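Local coordinates for assembly chaperone of ribosomal protein L4 (Acl4) (Chaetomium thermophilum, PDB 5TQB) that probably acts as a dedicated assembly chaperone that binds newly made ribosomal protein L4 through a scaffold of TPR-like helical repeats, at residues K141-V153 and L173-T187. Numbering follows the deposited sequence.
With EDO (1,2-ethanediol), chain H; EDO (1,2-ethanediol), chain I.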
# COMPACT_ATOMS: atom_id res chain seq x y z
N LYS B 141 5.68 -14.54 12.12
CA LYS B 141 4.80 -15.70 12.07
C LYS B 141 3.49 -15.46 12.83
O LYS B 141 2.42 -15.86 12.36
CB LYS B 141 5.50 -16.93 12.64
CG LYS B 141 5.83 -17.98 11.59
CD LYS B 141 6.88 -17.48 10.62
CE LYS B 141 7.34 -18.58 9.68
NZ LYS B 141 6.24 -19.09 8.81
N ARG B 142 3.57 -14.84 14.00
CA ARG B 142 2.38 -14.55 14.80
C ARG B 142 1.46 -13.56 14.09
O ARG B 142 0.24 -13.64 14.22
CB ARG B 142 2.78 -14.00 16.17
CG ARG B 142 3.22 -15.07 17.16
CD ARG B 142 3.71 -14.46 18.47
NE ARG B 142 4.02 -15.49 19.46
CZ ARG B 142 4.78 -15.30 20.53
NH1 ARG B 142 5.32 -14.11 20.77
NH2 ARG B 142 4.99 -16.30 21.37
N ARG B 143 2.06 -12.64 13.34
CA ARG B 143 1.28 -11.66 12.60
C ARG B 143 0.55 -12.31 11.43
O ARG B 143 -0.61 -11.99 11.18
CB ARG B 143 2.17 -10.52 12.12
CG ARG B 143 2.61 -9.61 13.25
CD ARG B 143 3.76 -8.72 12.83
NE ARG B 143 4.26 -7.94 13.96
CZ ARG B 143 5.34 -7.18 13.92
NH1 ARG B 143 6.05 -7.10 12.80
NH2 ARG B 143 5.72 -6.51 15.00
N ARG B 144 1.21 -13.23 10.74
CA ARG B 144 0.58 -13.97 9.66
C ARG B 144 -0.57 -14.80 10.20
O ARG B 144 -1.62 -14.94 9.56
CB ARG B 144 1.58 -14.88 8.94
CG ARG B 144 2.71 -14.17 8.20
CD ARG B 144 2.22 -13.26 7.07
NE ARG B 144 1.93 -11.90 7.53
CZ ARG B 144 2.86 -11.01 7.89
NH1 ARG B 144 4.15 -11.32 7.85
NH2 ARG B 144 2.49 -9.81 8.30
N LEU B 145 -0.37 -15.38 11.39
CA LEU B 145 -1.40 -16.17 12.05
C LEU B 145 -2.57 -15.28 12.44
O LEU B 145 -3.73 -15.64 12.22
CB LEU B 145 -0.85 -16.87 13.29
CG LEU B 145 -1.88 -17.66 14.10
CD1 LEU B 145 -2.51 -18.76 13.26
CD2 LEU B 145 -1.25 -18.26 15.35
N ALA B 146 -2.27 -14.13 13.03
CA ALA B 146 -3.30 -13.19 13.45
C ALA B 146 -4.15 -12.76 12.26
O ALA B 146 -5.38 -12.69 12.34
CB ALA B 146 -2.67 -11.98 14.11
N GLU B 147 -3.48 -12.48 11.15
CA GLU B 147 -4.15 -12.11 9.92
C GLU B 147 -5.01 -13.26 9.39
O GLU B 147 -6.03 -13.03 8.75
CB GLU B 147 -3.13 -11.69 8.86
CG GLU B 147 -2.43 -10.36 9.16
CD GLU B 147 -1.08 -10.22 8.44
OE1 GLU B 147 -0.80 -11.00 7.51
OE2 GLU B 147 -0.29 -9.33 8.82
N THR B 148 -4.59 -14.49 9.65
CA THR B 148 -5.34 -15.67 9.20
C THR B 148 -6.63 -15.80 10.00
O THR B 148 -7.68 -16.13 9.46
CB THR B 148 -4.50 -16.95 9.35
OG1 THR B 148 -3.34 -16.87 8.51
CG2 THR B 148 -5.31 -18.18 8.96
N LEU B 149 -6.54 -15.55 11.30
CA LEU B 149 -7.71 -15.64 12.16
C LEU B 149 -8.69 -14.55 11.74
O LEU B 149 -9.89 -14.79 11.64
CB LEU B 149 -7.32 -15.52 13.63
CG LEU B 149 -6.29 -16.55 14.10
CD1 LEU B 149 -5.93 -16.34 15.56
CD2 LEU B 149 -6.77 -17.97 13.88
N CYS B 150 -8.16 -13.37 11.45
CA CYS B 150 -8.97 -12.25 10.99
C CYS B 150 -9.63 -12.59 9.66
O CYS B 150 -10.78 -12.22 9.42
CB CYS B 150 -8.12 -10.99 10.85
SG CYS B 150 -7.62 -10.25 12.43
N ALA B 151 -8.90 -13.29 8.80
CA ALA B 151 -9.47 -13.69 7.52
C ALA B 151 -10.69 -14.58 7.74
O ALA B 151 -11.68 -14.48 7.02
CB ALA B 151 -8.44 -14.39 6.67
N VAL B 152 -10.62 -15.45 8.74
CA VAL B 152 -11.72 -16.35 9.06
C VAL B 152 -12.91 -15.58 9.65
O VAL B 152 -14.06 -15.87 9.34
CB VAL B 152 -11.27 -17.47 10.04
CG1 VAL B 152 -12.44 -18.36 10.43
CG2 VAL B 152 -10.18 -18.30 9.39
N VAL B 153 -12.61 -14.60 10.50
CA VAL B 153 -13.64 -13.71 11.04
C VAL B 153 -14.49 -13.13 9.92
O VAL B 153 -15.72 -13.12 10.00
CB VAL B 153 -13.01 -12.56 11.86
CG1 VAL B 153 -14.03 -11.46 12.16
CG2 VAL B 153 -12.41 -13.09 13.17
N LEU B 173 -11.91 -15.91 17.80
CA LEU B 173 -10.83 -15.58 16.89
C LEU B 173 -10.14 -14.28 17.28
O LEU B 173 -8.91 -14.21 17.29
CB LEU B 173 -11.35 -15.52 15.45
CG LEU B 173 -11.69 -16.88 14.85
CD1 LEU B 173 -12.67 -16.75 13.70
CD2 LEU B 173 -10.42 -17.58 14.40
N ILE B 174 -10.92 -13.26 17.62
CA ILE B 174 -10.34 -11.95 17.91
C ILE B 174 -9.68 -11.90 19.30
O ILE B 174 -8.80 -11.08 19.53
CB ILE B 174 -11.37 -10.79 17.77
CG1 ILE B 174 -12.54 -10.97 18.74
CG2 ILE B 174 -11.86 -10.69 16.33
CD1 ILE B 174 -13.48 -9.77 18.81
N THR B 175 -10.11 -12.77 20.21
CA THR B 175 -9.45 -12.87 21.51
C THR B 175 -8.05 -13.46 21.35
O THR B 175 -7.08 -12.95 21.91
CB THR B 175 -10.27 -13.71 22.54
OG1 THR B 175 -10.69 -14.94 21.95
CG2 THR B 175 -11.48 -12.93 23.03
N GLU B 176 -7.95 -14.54 20.57
CA GLU B 176 -6.65 -15.14 20.28
C GLU B 176 -5.75 -14.20 19.48
O GLU B 176 -4.55 -14.12 19.74
CB GLU B 176 -6.82 -16.47 19.53
CG GLU B 176 -5.49 -17.10 19.10
CD GLU B 176 -5.66 -18.44 18.39
OE1 GLU B 176 -6.77 -19.02 18.45
OE2 GLU B 176 -4.69 -18.91 17.76
N ALA B 177 -6.32 -13.48 18.52
CA ALA B 177 -5.53 -12.60 17.66
C ALA B 177 -4.96 -11.40 18.43
O ALA B 177 -3.82 -11.00 18.19
CB ALA B 177 -6.38 -12.12 16.49
N THR B 178 -5.74 -10.84 19.34
CA THR B 178 -5.26 -9.73 20.16
C THR B 178 -4.22 -10.21 21.17
O THR B 178 -3.37 -9.45 21.63
CB THR B 178 -6.40 -9.02 20.92
OG1 THR B 178 -7.21 -9.99 21.60
CG2 THR B 178 -7.27 -8.22 19.97
N MSE B 179 -4.29 -11.50 21.51
CA MSE B 179 -3.34 -12.09 22.43
C MSE B 179 -1.96 -12.25 21.79
O MSE B 179 -0.94 -11.95 22.41
CB MSE B 179 -3.86 -13.45 22.89
CG MSE B 179 -3.10 -14.05 24.06
SE MSE B 179 -3.77 -15.82 24.54
CE MSE B 179 -3.34 -16.77 22.89
N ILE B 180 -1.94 -12.71 20.54
CA ILE B 180 -0.68 -13.04 19.86
C ILE B 180 -0.06 -11.85 19.13
O ILE B 180 1.15 -11.84 18.88
CB ILE B 180 -0.88 -14.20 18.85
CG1 ILE B 180 -1.75 -13.75 17.67
CG2 ILE B 180 -1.46 -15.42 19.56
CD1 ILE B 180 -2.03 -14.84 16.64
N ALA B 181 -0.87 -10.85 18.79
CA ALA B 181 -0.38 -9.69 18.06
C ALA B 181 -1.12 -8.40 18.43
O ALA B 181 -1.77 -7.79 17.58
CB ALA B 181 -0.49 -9.93 16.57
N PRO B 182 -1.00 -7.98 19.70
CA PRO B 182 -1.67 -6.75 20.16
C PRO B 182 -1.05 -5.48 19.57
O PRO B 182 -1.61 -4.40 19.72
CB PRO B 182 -1.47 -6.79 21.67
CG PRO B 182 -0.21 -7.55 21.86
CD PRO B 182 -0.20 -8.59 20.77
N GLU B 183 0.10 -5.63 18.92
CA GLU B 183 0.83 -4.50 18.36
C GLU B 183 0.56 -4.35 16.86
O GLU B 183 1.09 -3.44 16.22
CB GLU B 183 2.34 -4.66 18.60
CG GLU B 183 3.04 -5.74 17.74
CD GLU B 183 2.65 -7.16 18.11
OE1 GLU B 183 2.43 -7.98 17.19
OE2 GLU B 183 2.57 -7.47 19.32
N TRP B 184 -0.25 -5.24 16.32
CA TRP B 184 -0.54 -5.26 14.89
C TRP B 184 -1.88 -4.57 14.61
O TRP B 184 -2.90 -4.96 15.20
CB TRP B 184 -0.59 -6.71 14.42
CG TRP B 184 -0.24 -6.94 12.98
CD1 TRP B 184 -0.93 -7.70 12.09
CD2 TRP B 184 0.89 -6.42 12.28
NE1 TRP B 184 -0.30 -7.69 10.87
CE2 TRP B 184 0.82 -6.91 10.96
CE3 TRP B 184 1.96 -5.59 12.63
CZ2 TRP B 184 1.77 -6.59 9.99
CZ3 TRP B 184 2.91 -5.27 11.67
CH2 TRP B 184 2.80 -5.77 10.36
N PRO B 185 -1.89 -3.54 13.74
CA PRO B 185 -3.13 -2.79 13.51
C PRO B 185 -4.33 -3.60 13.01
O PRO B 185 -5.46 -3.26 13.34
CB PRO B 185 -2.73 -1.76 12.44
CG PRO B 185 -1.27 -1.85 12.26
CD PRO B 185 -0.71 -2.82 13.25
N GLU B 186 -4.08 -4.65 12.23
CA GLU B 186 -5.16 -5.43 11.63
C GLU B 186 -5.98 -6.20 12.66
O GLU B 186 -7.16 -6.49 12.44
CB GLU B 186 -4.59 -6.39 10.59
CG GLU B 186 -5.63 -7.26 9.91
CD GLU B 186 -5.31 -7.50 8.44
OE1 GLU B 186 -5.33 -8.67 8.02
OE2 GLU B 186 -5.06 -6.51 7.72
N THR B 187 -5.37 -6.54 13.79
CA THR B 187 -6.08 -7.27 14.82
C THR B 187 -7.17 -6.38 15.41
O THR B 187 -8.31 -6.80 15.58
CB THR B 187 -5.12 -7.77 15.91
OG1 THR B 187 -4.43 -6.66 16.49
CG2 THR B 187 -4.11 -8.74 15.33
C1 EDO H . -1.58 -5.39 9.48
O1 EDO H . -1.79 -4.26 10.30
C2 EDO H . -2.28 -5.22 8.14
O2 EDO H . -2.34 -6.48 7.50
C1 EDO I . 0.29 -9.22 4.96
O1 EDO I . -0.26 -8.11 5.63
C2 EDO I . -0.80 -9.90 4.16
O2 EDO I . -1.98 -9.94 4.93
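Trp184 meets Arg143 over one face and the carboxylate of Glu147 at an edge, with a bound ethanediol over its other face. The extended Arg143 chain sets CD 3.6 Å from the centroid of the six-membered ring, a CH-pi contact, and carries the guanidinium over the rim, its plane 2° from that of the indole. Glu183 OE1 lies at the guanidinium's edge, 3.7 Å from Arg143 NE, a long salt bridge. Trp184 NE1 donates to the anti lone pair of Glu147 OE2 at 2.6 Å, while Arg144 grips both oxygens of the same carboxylate side-on, its NH2 2.9 Å from OE2; this clamp fixes the acceptor and is likely to favour its ionised form. Without the indole, as with an alanine here, Glu147 OE2 would probably lose its ring donor and the Arg143 chain its flat surface. Segments 141-153 and 173-180 run nearly antiparallel (162°), their axes approaching to 9.1 Å, and small Ala146 faces Ala177 where the backbones come closest. Ile180 and Leu149 fit as knobs into holes on opposite helices; with CG1 between backbone N and carbonyl carbon (chi1 68°), Ile180 reaches CD1 to 3.7 Å from Leu145 CD2. Glu176 suits the border of this core, laying its CG methylene and carboxylate against Leu149 CD1, while the carboxylate also forms a salt bridge to Arg114. Glu186 binds a basic side chain of another protein's chain, marking a protein-binding surface. Near-antiparallel helices, joined through a type I beta turn (Ala181 to Trp184) to helix 185-197, are characteristic of the alpha-helical solenoid of TPR-like proteins.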